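Long-range contacts in uncharacterized esterase YxiM (Bacillus subtilis, PDB 2O14), which probably acts as an esterase of the GDSL lipolytic family, hydrolysing ester bonds, although its natural substrate is not known: residues G208-R216 against L238-E249; G288-R298 against D314-T324. All blocks are in the same frame, centred on the assembly; numbering follows the deposited sequence.

Contact 1 of 2, residues G208-R216 against L238-E249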
loop_
_atom_site.group_PDB
_atom_site.type_symbol
_atom_site.label_atom_id
_atom_site.label_comp_id
_atom_site.label_asym_id
_atom_site.label_seq_id
_atom_site.Cartn_x
_atom_site.Cartn_y
_atom_site.Cartn_z
ATOM N N GLY A 208 -3.909 -5.274 5.997
ATOM C CA GLY A 208 -4.143 -5.937 7.267
ATOM C C GLY A 208 -4.658 -7.362 7.179
ATOM O O GLY A 208 -5.582 -7.653 6.419
ATOM N N GLY A 209 -4.051 -8.252 7.962
ATOM C CA GLY A 209 -4.465 -9.646 7.989
ATOM C C GLY A 209 -4.141 -10.482 6.762
ATOM O O GLY A 209 -4.646 -11.596 6.627
ATOM N N GLN A 210 -3.283 -9.974 5.882
ATOM C CA GLN A 210 -2.943 -10.702 4.662
ATOM C C GLN A 210 -1.916 -11.818 4.846
ATOM O O GLN A 210 -1.053 -11.765 5.729
ATOM C CB GLN A 210 -2.449 -9.730 3.585
ATOM C CG GLN A 210 -2.348 -10.358 2.194
ATOM C CD GLN A 210 -3.676 -10.911 1.711
ATOM O OE1 GLN A 210 -4.370 -10.298 0.887
ATOM N NE2 GLN A 210 -4.053 -12.066 2.241
ATOM N N ILE A 211 -2.040 -12.834 3.998
ATOM C CA ILE A 211 -1.151 -13.991 3.987
ATOM C C ILE A 211 -0.558 -14.056 2.578
ATOM O O ILE A 211 -0.975 -13.306 1.696
ATOM C CB ILE A 211 -1.936 -15.297 4.270
ATOM C CG1 ILE A 211 -3.066 -15.452 3.250
ATOM C CG2 ILE A 211 -2.523 -15.272 5.692
ATOM C CD1 ILE A 211 -3.853 -16.752 3.391
ATOM N N ALA A 212 0.399 -14.951 2.361
ATOM C CA ALA A 212 1.036 -15.087 1.053
ATOM C C ALA A 212 0.063 -15.443 -0.073
ATOM O O ALA A 212 0.093 -14.834 -1.146
ATOM C CB ALA A 212 2.150 -16.140 1.120
ATOM N N ARG A 213 -0.789 -16.438 0.163
ATOM C CA ARG A 213 -1.743 -16.874 -0.855
ATOM C C ARG A 213 -2.615 -15.707 -1.315
ATOM O O ARG A 213 -2.768 -15.479 -2.514
ATOM C CB ARG A 213 -2.633 -17.996 -0.307
ATOM C CG ARG A 213 -3.464 -18.713 -1.361
ATOM C CD ARG A 213 -4.574 -19.512 -0.710
ATOM N NE ARG A 213 -4.085 -20.572 0.169
ATOM C CZ ARG A 213 -4.552 -20.796 1.396
ATOM N NH1 ARG A 213 -4.067 -21.792 2.127
ATOM N NH2 ARG A 213 -5.487 -20.004 1.908
ATOM N N GLY A 214 -3.176 -14.977 -0.355
ATOM C CA GLY A 214 -4.025 -13.842 -0.677
ATOM C C GLY A 214 -3.302 -12.722 -1.409
ATOM O O GLY A 214 -3.816 -12.174 -2.380
ATOM N N PHE A 215 -2.110 -12.372 -0.945
ATOM C CA PHE A 215 -1.343 -11.315 -1.581
ATOM C C PHE A 215 -1.103 -11.690 -3.038
ATOM O O PHE A 215 -1.185 -10.851 -3.933
ATOM C CB PHE A 215 -0.006 -11.124 -0.852
ATOM C CG PHE A 215 0.698 -9.846 -1.208
ATOM C CD1 PHE A 215 1.464 -9.752 -2.365
ATOM C CD2 PHE A 215 0.551 -8.714 -0.407
ATOM C CE1 PHE A 215 2.070 -8.541 -2.723
ATOM C CE2 PHE A 215 1.149 -7.506 -0.755
ATOM C CZ PHE A 215 1.909 -7.417 -1.915
ATOM N N ARG A 216 -0.828 -12.967 -3.273
ATOM C CA ARG A 216 -0.569 -13.453 -4.620
ATOM C C ARG A 216 -1.790 -13.487 -5.527
ATOM O O ARG A 216 -1.772 -12.956 -6.641
ATOM C CB ARG A 216 0.026 -14.860 -4.570
ATOM C CG ARG A 216 0.259 -15.475 -5.943
ATOM C CD ARG A 216 0.859 -16.860 -5.823
ATOM N NE ARG A 216 1.241 -17.410 -7.121
ATOM C CZ ARG A 216 0.386 -17.905 -8.015
ATOM N NH1 ARG A 216 -0.917 -17.930 -7.760
ATOM N NH2 ARG A 216 0.837 -18.374 -9.172
ATOM N N LEU A 238 5.840 -11.272 5.065
ATOM C CA LEU A 238 4.615 -11.979 5.416
ATOM C C LEU A 238 5.018 -13.182 6.255
ATOM O O LEU A 238 6.204 -13.501 6.361
ATOM C CB LEU A 238 3.876 -12.438 4.151
ATOM C CG LEU A 238 3.240 -11.342 3.287
ATOM C CD1 LEU A 238 2.806 -11.922 1.949
ATOM C CD2 LEU A 238 2.046 -10.736 4.017
ATOM N N GLY A 239 4.038 -13.843 6.860
ATOM C CA GLY A 239 4.337 -15.000 7.682
ATOM C C GLY A 239 3.583 -14.985 8.999
ATOM O O GLY A 239 3.351 -16.036 9.604
ATOM N N ILE A 240 3.190 -13.797 9.445
ATOM C CA ILE A 240 2.471 -13.670 10.701
ATOM C C ILE A 240 1.100 -14.339 10.635
ATOM O O ILE A 240 0.833 -15.302 11.359
ATOM C CB ILE A 240 2.309 -12.182 11.096
ATOM C CG1 ILE A 240 3.687 -11.552 11.310
ATOM C CG2 ILE A 240 1.477 -12.060 12.370
ATOM C CD1 ILE A 240 3.636 -10.075 11.666
ATOM N N ASN A 241 0.240 -13.839 9.754
ATOM C CA ASN A 241 -1.110 -14.377 9.599
ATOM C C ASN A 241 -1.097 -15.761 8.963
ATOM O O ASN A 241 -2.021 -16.557 9.150
ATOM C CB ASN A 241 -1.944 -13.412 8.749
ATOM C CG ASN A 241 -2.081 -12.044 9.399
ATOM O OD1 ASN A 241 -2.913 -11.844 10.285
ATOM N ND2 ASN A 241 -1.246 -11.103 8.976
ATOM N N ASP A 242 -0.038 -16.045 8.218
ATOM C CA ASP A 242 0.099 -17.325 7.548
ATOM C C ASP A 242 0.108 -18.513 8.509
ATOM O O ASP A 242 -0.270 -19.625 8.127
ATOM C CB ASP A 242 1.376 -17.325 6.708
ATOM C CG ASP A 242 1.411 -16.179 5.713
ATOM O OD1 ASP A 242 1.535 -15.015 6.142
ATOM O OD2 ASP A 242 1.299 -16.443 4.500
ATOM N N THR A 243 0.527 -18.284 9.751
ATOM C CA THR A 243 0.588 -19.357 10.736
ATOM C C THR A 243 -0.759 -19.656 11.388
ATOM O O THR A 243 -0.908 -20.664 12.083
ATOM C CB THR A 243 1.622 -19.053 11.850
ATOM O OG1 THR A 243 1.267 -17.837 12.521
ATOM C CG2 THR A 243 3.021 -18.920 11.256
ATOM N N ASN A 244 -1.735 -18.780 11.172
ATOM C CA ASN A 244 -3.073 -18.976 11.724
ATOM C C ASN A 244 -3.699 -20.172 10.998
ATOM O O ASN A 244 -3.779 -20.189 9.769
ATOM C CB ASN A 244 -3.926 -17.729 11.493
ATOM C CG ASN A 244 -5.239 -17.761 12.262
ATOM O OD1 ASN A 244 -5.868 -18.812 12.417
ATOM N ND2 ASN A 244 -5.667 -16.595 12.734
ATOM N N PRO A 245 -4.152 -21.186 11.751
ATOM C CA PRO A 245 -4.773 -22.399 11.202
ATOM C C PRO A 245 -5.990 -22.185 10.299
ATOM O O PRO A 245 -6.205 -22.955 9.364
ATOM C CB PRO A 245 -5.147 -23.200 12.455
ATOM C CG PRO A 245 -4.152 -22.739 13.473
ATOM C CD PRO A 245 -4.085 -21.253 13.221
ATOM N N LYS A 246 -6.787 -21.156 10.573
ATOM C CA LYS A 246 -7.989 -20.923 9.772
ATOM C C LYS A 246 -7.741 -20.783 8.268
ATOM O O LYS A 246 -8.613 -21.114 7.466
ATOM C CB LYS A 246 -8.753 -19.697 10.283
ATOM C CG LYS A 246 -8.070 -18.364 10.038
ATOM C CD LYS A 246 -8.998 -17.231 10.445
ATOM C CE LYS A 246 -8.393 -15.865 10.163
ATOM N NZ LYS A 246 -9.349 -14.775 10.517
ATOM N N HIS A 247 -6.559 -20.306 7.888
ATOM C CA HIS A 247 -6.218 -20.132 6.477
ATOM C C HIS A 247 -5.798 -21.459 5.858
ATOM O O HIS A 247 -5.719 -21.587 4.637
ATOM C CB HIS A 247 -5.072 -19.123 6.315
ATOM C CG HIS A 247 -5.362 -17.776 6.898
ATOM N ND1 HIS A 247 -6.413 -16.989 6.474
ATOM C CD2 HIS A 247 -4.741 -17.075 7.876
ATOM C CE1 HIS A 247 -6.426 -15.864 7.166
ATOM N NE2 HIS A 247 -5.421 -15.890 8.023
ATOM N N LYS A 248 -5.519 -22.439 6.711
ATOM C CA LYS A 248 -5.099 -23.760 6.260
ATOM C C LYS A 248 -3.962 -23.642 5.251
ATOM O O LYS A 248 -3.981 -24.270 4.197
ATOM C CB LYS A 248 -6.295 -24.502 5.651
ATOM C CG LYS A 248 -7.476 -24.603 6.618
ATOM C CD LYS A 248 -8.733 -25.154 5.960
ATOM C CE LYS A 248 -8.658 -26.656 5.772
ATOM N NZ LYS A 248 -8.525 -27.366 7.078
ATOM N N GLU A 249 -2.975 -22.812 5.580
ATOM C CA GLU A 249 -1.822 -22.612 4.712
ATOM C C GLU A 249 -0.576 -23.121 5.425
ATOM O O GLU A 249 0.014 -22.410 6.239
ATOM C CB GLU A 249 -1.653 -21.129 4.369
ATOM C CG GLU A 249 -0.423 -20.847 3.521
ATOM C CD GLU A 249 -0.121 -19.366 3.384
ATOM O OE1 GLU A 249 -0.667 -18.716 2.467
ATOM O OE2 GLU A 249 0.659 -18.851 4.207
HETATM O O HOH W 1 -5.866 -13.140 8.711
HETATM O O HOH W 2 -2.204 -8.824 9.958
HETATM O O HOH W 3 1.359 -12.199 7.632
#

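Contact 2 of 2, residues G288-R298 against D314-T324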
loop_
_atom_site.group_PDB
_atom_site.type_symbol
_atom_site.label_atom_id
_atom_site.label_comp_id
_atom_site.label_asym_id
_atom_site.label_seq_id
_atom_site.Cartn_x
_atom_site.Cartn_y
_atom_site.Cartn_z
ATOM N N GLY A 288 15.534 -11.503 30.465
ATOM C CA GLY A 288 15.293 -10.244 29.780
ATOM C C GLY A 288 15.786 -10.180 28.345
ATOM O O GLY A 288 16.063 -9.099 27.829
ATOM N N ILE A 289 15.905 -11.332 27.693
ATOM C CA ILE A 289 16.362 -11.368 26.307
ATOM C C ILE A 289 15.159 -11.608 25.399
ATOM O O ILE A 289 14.401 -12.563 25.603
ATOM C CB ILE A 289 17.379 -12.506 26.065
ATOM C CG1 ILE A 289 18.548 -12.407 27.062
ATOM C CG2 ILE A 289 17.871 -12.450 24.620
ATOM C CD1 ILE A 289 19.327 -11.092 27.023
ATOM N N HIS A 290 14.986 -10.747 24.399
ATOM C CA HIS A 290 13.868 -10.874 23.467
ATOM C C HIS A 290 14.212 -11.833 22.328
ATOM O O HIS A 290 15.170 -11.615 21.592
ATOM C CB HIS A 290 13.501 -9.501 22.902
ATOM C CG HIS A 290 12.242 -9.500 22.092
ATOM N ND1 HIS A 290 12.138 -10.138 20.872
ATOM C CD2 HIS A 290 11.025 -8.959 22.337
ATOM C CE1 HIS A 290 10.912 -9.990 20.403
ATOM N NE2 HIS A 290 10.217 -9.279 21.272
ATOM N N SER A 291 13.422 -12.898 22.191
ATOM C CA SER A 291 13.642 -13.900 21.151
ATOM C C SER A 291 12.337 -14.335 20.488
ATOM O O SER A 291 11.344 -14.586 21.169
ATOM C CB SER A 291 14.334 -15.126 21.748
ATOM O OG SER A 291 14.397 -16.181 20.803
ATOM N N SER A 292 12.352 -14.435 19.161
ATOM C CA SER A 292 11.176 -14.838 18.393
ATOM C C SER A 292 11.630 -15.610 17.157
ATOM O O SER A 292 10.904 -15.702 16.165
ATOM C CB SER A 292 10.393 -13.598 17.949
ATOM O OG SER A 292 10.190 -12.697 19.024
ATOM N N VAL A 293 12.833 -16.174 17.236
ATOM C CA VAL A 293 13.440 -16.910 16.128
ATOM C C VAL A 293 12.627 -18.002 15.430
ATOM O O VAL A 293 12.953 -18.379 14.303
ATOM C CB VAL A 293 14.798 -17.531 16.559
ATOM C CG1 VAL A 293 15.770 -16.424 16.946
ATOM C CG2 VAL A 293 14.594 -18.503 17.723
ATOM N N ASN A 294 11.583 -18.516 16.073
ATOM C CA ASN A 294 10.788 -19.573 15.448
ATOM C C ASN A 294 9.379 -19.149 15.051
ATOM O O ASN A 294 8.562 -19.986 14.673
ATOM C CB ASN A 294 10.697 -20.783 16.378
ATOM C CG ASN A 294 12.061 -21.312 16.773
ATOM O OD1 ASN A 294 12.846 -21.742 15.925
ATOM N ND2 ASN A 294 12.354 -21.276 18.070
ATOM N N ARG A 295 9.095 -17.856 15.130
ATOM C CA ARG A 295 7.768 -17.359 14.781
ATOM C C ARG A 295 7.579 -17.029 13.305
ATOM O O ARG A 295 8.543 -16.832 12.562
ATOM C CB ARG A 295 7.439 -16.094 15.581
ATOM C CG ARG A 295 7.089 -16.297 17.042
ATOM C CD ARG A 295 6.579 -14.983 17.605
ATOM N NE ARG A 295 6.188 -15.057 19.009
ATOM C CZ ARG A 295 5.099 -15.667 19.463
ATOM N NH1 ARG A 295 4.265 -16.275 18.627
ATOM N NH2 ARG A 295 4.838 -15.655 20.767
ATOM N N TRP A 296 6.314 -16.983 12.899
ATOM C CA TRP A 296 5.922 -16.612 11.548
ATOM C C TRP A 296 6.651 -17.303 10.389
ATOM O O TRP A 296 7.029 -16.639 9.423
ATOM C CB TRP A 296 6.092 -15.099 11.407
ATOM C CG TRP A 296 5.830 -14.317 12.681
ATOM C CD1 TRP A 296 6.564 -13.269 13.158
ATOM C CD2 TRP A 296 4.722 -14.471 13.585
ATOM N NE1 TRP A 296 5.982 -12.754 14.295
ATOM C CE2 TRP A 296 4.852 -13.472 14.579
ATOM C CE3 TRP A 296 3.632 -15.351 13.649
ATOM C CZ2 TRP A 296 3.931 -13.329 15.626
ATOM C CZ3 TRP A 296 2.713 -15.207 14.691
ATOM C CH2 TRP A 296 2.870 -14.203 15.665
ATOM N N TYR A 297 6.840 -18.620 10.470
ATOM C CA TYR A 297 7.529 -19.376 9.415
ATOM C C TYR A 297 8.901 -18.811 9.026
ATOM O O TYR A 297 9.334 -18.959 7.881
ATOM C CB TYR A 297 6.678 -19.456 8.138
ATOM C CG TYR A 297 5.382 -20.231 8.260
ATOM C CD1 TYR A 297 5.252 -21.293 9.154
ATOM C CD2 TYR A 297 4.294 -19.923 7.443
ATOM C CE1 TYR A 297 4.069 -22.029 9.229
ATOM C CE2 TYR A 297 3.111 -20.653 7.506
ATOM C CZ TYR A 297 3.003 -21.703 8.401
ATOM O OH TYR A 297 1.825 -22.419 8.466
ATOM N N ARG A 298 9.583 -18.173 9.973
ATOM C CA ARG A 298 10.902 -17.595 9.713
ATOM C C ARG A 298 11.849 -18.555 9.005
ATOM O O ARG A 298 12.600 -18.156 8.116
ATOM C CB ARG A 298 11.545 -17.125 11.023
ATOM C CG ARG A 298 12.988 -16.651 10.876
ATOM C CD ARG A 298 13.419 -15.788 12.052
ATOM N NE ARG A 298 14.829 -15.410 11.963
ATOM C CZ ARG A 298 15.840 -16.214 12.274
ATOM N NH1 ARG A 298 15.605 -17.444 12.704
ATOM N NH2 ARG A 298 17.087 -15.791 12.142
ATOM N N ASP A 314 16.902 -9.737 8.218
ATOM C CA ASP A 314 16.404 -10.583 9.299
ATOM C C ASP A 314 15.866 -9.678 10.395
ATOM O O ASP A 314 16.377 -9.668 11.518
ATOM C CB ASP A 314 17.524 -11.460 9.862
ATOM C CG ASP A 314 17.004 -12.745 10.474
ATOM O OD1 ASP A 314 15.844 -12.762 10.944
ATOM O OD2 ASP A 314 17.760 -13.737 10.495
ATOM N N LEU A 315 14.829 -8.919 10.064
ATOM C CA LEU A 315 14.236 -7.989 11.014
ATOM C C LEU A 315 13.817 -8.672 12.315
ATOM O O LEU A 315 13.768 -8.038 13.368
ATOM C CB LEU A 315 13.040 -7.289 10.371
ATOM C CG LEU A 315 12.573 -5.984 11.015
ATOM C CD1 LEU A 315 13.751 -5.031 11.159
ATOM C CD2 LEU A 315 11.477 -5.362 10.151
ATOM N N ASN A 316 13.520 -9.965 12.244
ATOM C CA ASN A 316 13.120 -10.713 13.431
ATOM C C ASN A 316 14.228 -10.625 14.488
ATOM O O ASN A 316 13.978 -10.289 15.651
ATOM C CB ASN A 316 12.877 -12.182 13.071
ATOM C CG ASN A 316 12.356 -12.997 14.248
ATOM O OD1 ASN A 316 11.148 -13.062 14.498
ATOM N ND2 ASN A 316 13.269 -13.619 14.980
ATOM N N VAL A 317 15.453 -10.931 14.069
ATOM C CA VAL A 317 16.601 -10.904 14.963
ATOM C C VAL A 317 17.076 -9.484 15.263
ATOM O O VAL A 317 17.348 -9.144 16.417
ATOM C CB VAL A 317 17.773 -11.709 14.374
ATOM C CG1 VAL A 317 18.984 -11.628 15.306
ATOM C CG2 VAL A 317 17.346 -13.155 14.167
ATOM N N LEU A 318 17.178 -8.657 14.230
ATOM C CA LEU A 318 17.622 -7.285 14.424
ATOM C C LEU A 318 16.688 -6.545 15.374
ATOM O O LEU A 318 17.147 -5.829 16.261
ATOM C CB LEU A 318 17.703 -6.548 13.082
ATOM C CG LEU A 318 18.732 -7.084 12.080
ATOM C CD1 LEU A 318 18.569 -6.383 10.732
ATOM C CD2 LEU A 318 20.136 -6.865 12.627
ATOM N N SER A 319 15.379 -6.718 15.205
ATOM C CA SER A 319 14.434 -6.038 16.087
ATOM C C SER A 319 14.505 -6.599 17.503
ATOM O O SER A 319 14.397 -5.850 18.474
ATOM C CB SER A 319 12.998 -6.148 15.555
ATOM O OG SER A 319 12.535 -7.486 15.580
ATOM N N SER A 320 14.685 -7.912 17.625
ATOM C CA SER A 320 14.784 -8.532 18.945
ATOM C C SER A 320 16.004 -7.985 19.685
ATOM O O SER A 320 15.958 -7.766 20.898
ATOM C CB SER A 320 14.886 -10.058 18.828
ATOM O OG SER A 320 13.617 -10.633 18.549
ATOM N N ALA A 321 17.093 -7.758 18.954
ATOM C CA ALA A 321 18.305 -7.219 19.562
ATOM C C ALA A 321 18.000 -5.819 20.102
ATOM O O ALA A 321 18.440 -5.453 21.192
ATOM C CB ALA A 321 19.437 -7.158 18.532
ATOM N N TYR A 322 17.233 -5.046 19.341
ATOM C CA TYR A 322 16.876 -3.698 19.766
ATOM C C TYR A 322 15.950 -3.715 20.983
ATOM O O TYR A 322 16.095 -2.891 21.888
ATOM C CB TYR A 322 16.209 -2.933 18.621
ATOM C CG TYR A 322 15.810 -1.526 18.991
ATOM C CD1 TYR A 322 14.469 -1.167 19.101
ATOM C CD2 TYR A 322 16.773 -0.552 19.239
ATOM C CE1 TYR A 322 14.096 0.131 19.450
ATOM C CE2 TYR A 322 16.413 0.747 19.588
ATOM C CZ TYR A 322 15.072 1.081 19.691
ATOM O OH TYR A 322 14.715 2.367 20.032
ATOM N N PHE A 323 15.001 -4.646 21.007
ATOM C CA PHE A 323 14.084 -4.733 22.137
ATOM C C PHE A 323 14.864 -5.163 23.376
ATOM O O PHE A 323 14.630 -4.657 24.474
ATOM C CB PHE A 323 12.959 -5.740 21.869
ATOM C CG PHE A 323 12.124 -5.423 20.652
ATOM C CD1 PHE A 323 11.794 -4.106 20.334
ATOM C CD2 PHE A 323 11.645 -6.447 19.841
ATOM C CE1 PHE A 323 10.996 -3.812 19.222
ATOM C CE2 PHE A 323 10.843 -6.166 18.726
ATOM C CZ PHE A 323 10.520 -4.844 18.419
ATOM N N THR A 324 15.788 -6.102 23.194
ATOM C CA THR A 324 16.608 -6.583 24.296
ATOM C C THR A 324 17.450 -5.441 24.865
ATOM O O THR A 324 17.695 -5.391 26.068
ATOM C CB THR A 324 17.571 -7.712 23.844
ATOM O OG1 THR A 324 16.817 -8.881 23.504
ATOM C CG2 THR A 324 18.550 -8.062 24.956
HETATM O O HOH W 4 16.374 -6.088 28.280
HETATM O O HOH W 5 17.891 -10.390 21.308
HETATM O O HOH W 6 14.389 -13.000 17.719
#

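Contact 1 of 2, residues G208-R216 against L238-E249
This contact belongs to the probable active-site rim of an SGNH (GDSL) hydrolase. The loop after strand 233-237 carries the family's G-x-N-D motif, G239 to D242, and packs against the turn that leads into helix 212-217. I211 is the N-cap residue, and two carboxylates from the loop meet the first N-H groups of the helix. A212 N donates to D242 OD2 over 2.8 Å, almost straight (174°), reaching that oxygen on its syn side. R213 N donates to E249 OE1 at 3.2 Å. E249 gets there extended, CG anti to N (chi1 177°). D242 OD2 and E249 OE2 lie 2.5 Å apart, so the two acids probably share a proton, and their remaining charge would suit the helix start. L238 adds apolar packing, its CD1 resting 3.7 Å from A212 CA. Nearer the catalytic side, N241 ND2 makes a weak bond of 3.3 Å to Q210 O, and a water joins this ND2 to G209 N. In related enzymes this asparagine and a glycine at the G209 position help form the oxyanion hole. I211 puts CG2 over one face of the H247 ring, 3.8 Å from its centroid, while K246 CG lies over the other. R213 NE pairs with E253 of helix 251-266. The far end of the guanidinium grips H247 O in its plane, with NH1 at 3.0 Å and NH2 at 3.2 Å.

Contact 2 of 2, residues G288-R298 against D314-T324
The loop 288-298 runs antiparallel to helix 315-326, with H290 CA 5.2 Å from T324 CA and S292 CA 6.7 Å from N316 CA. A type I turn, S292 to R295, and a type I' turn, R295 to R298, then bend it into helix 298-307. That helix is the crossover of a beta-alpha-beta unit joining parallel strands 271-275 and 311-313. D314, just after the second strand, is the N-cap of helix 315-326. Near the start of the segment, beside the later turns of helix 315-326, H290 N donates to T324 OG1 over 2.8 Å. With CG opposite the backbone N (chi1 -172°), the H290 ring lies alongside F323 and brings ND1 to S320. ND1 is hydrogen-bonded to S320 OG, also at 2.8 Å, and NE2 bonds R280 O. F323 meets one face of this ring edge-to-face, centroids 4.8 Å apart, with CD2 over its centre. R298 grips D314 side-on in a salt bridge, the guanidinium nearly coplanar with the carboxylate. T276 OG1 also bonds D314 OD1. R298 NH1 gives V293 O a bond of 3.2 Å. The R298 side chain crosses that of N316 at about a right angle, its CD against the amide, and V317 CG2 sits beside NH2. Replacing R298 with a leucine would probably leave the D314 carboxylate without its charged mate and V293 O without this donor. In the salt bridge, R298 NE meets D314 OD1 almost straight (169°, 3.0 Å) and NH2 meets D314 OD2 at 2.7 Å.

Overall arrangement
Contacts 1 and 2 lie in series along the GDSL-type hydrolase part of the chain, with centres about 20 Å apart. The loop 238-249 meets the loop 288-298 directly. Y297 OH probably makes a hydrogen bond to E249 O at 2.9 Å, and W296 CE3 packs 3.6 Å from I240 CA. Contact 1 is the one nearer the predicted catalytic residues: G209 is about 4 Å from the side chain of S171, the presumed nucleophile, and the side chains of N241 and H342 are about 6 Å apart. In contact 2 the side chain of F323 lies about 11 Å from that of H342. Neither contact includes the manganese ligands D19, S24 and D65.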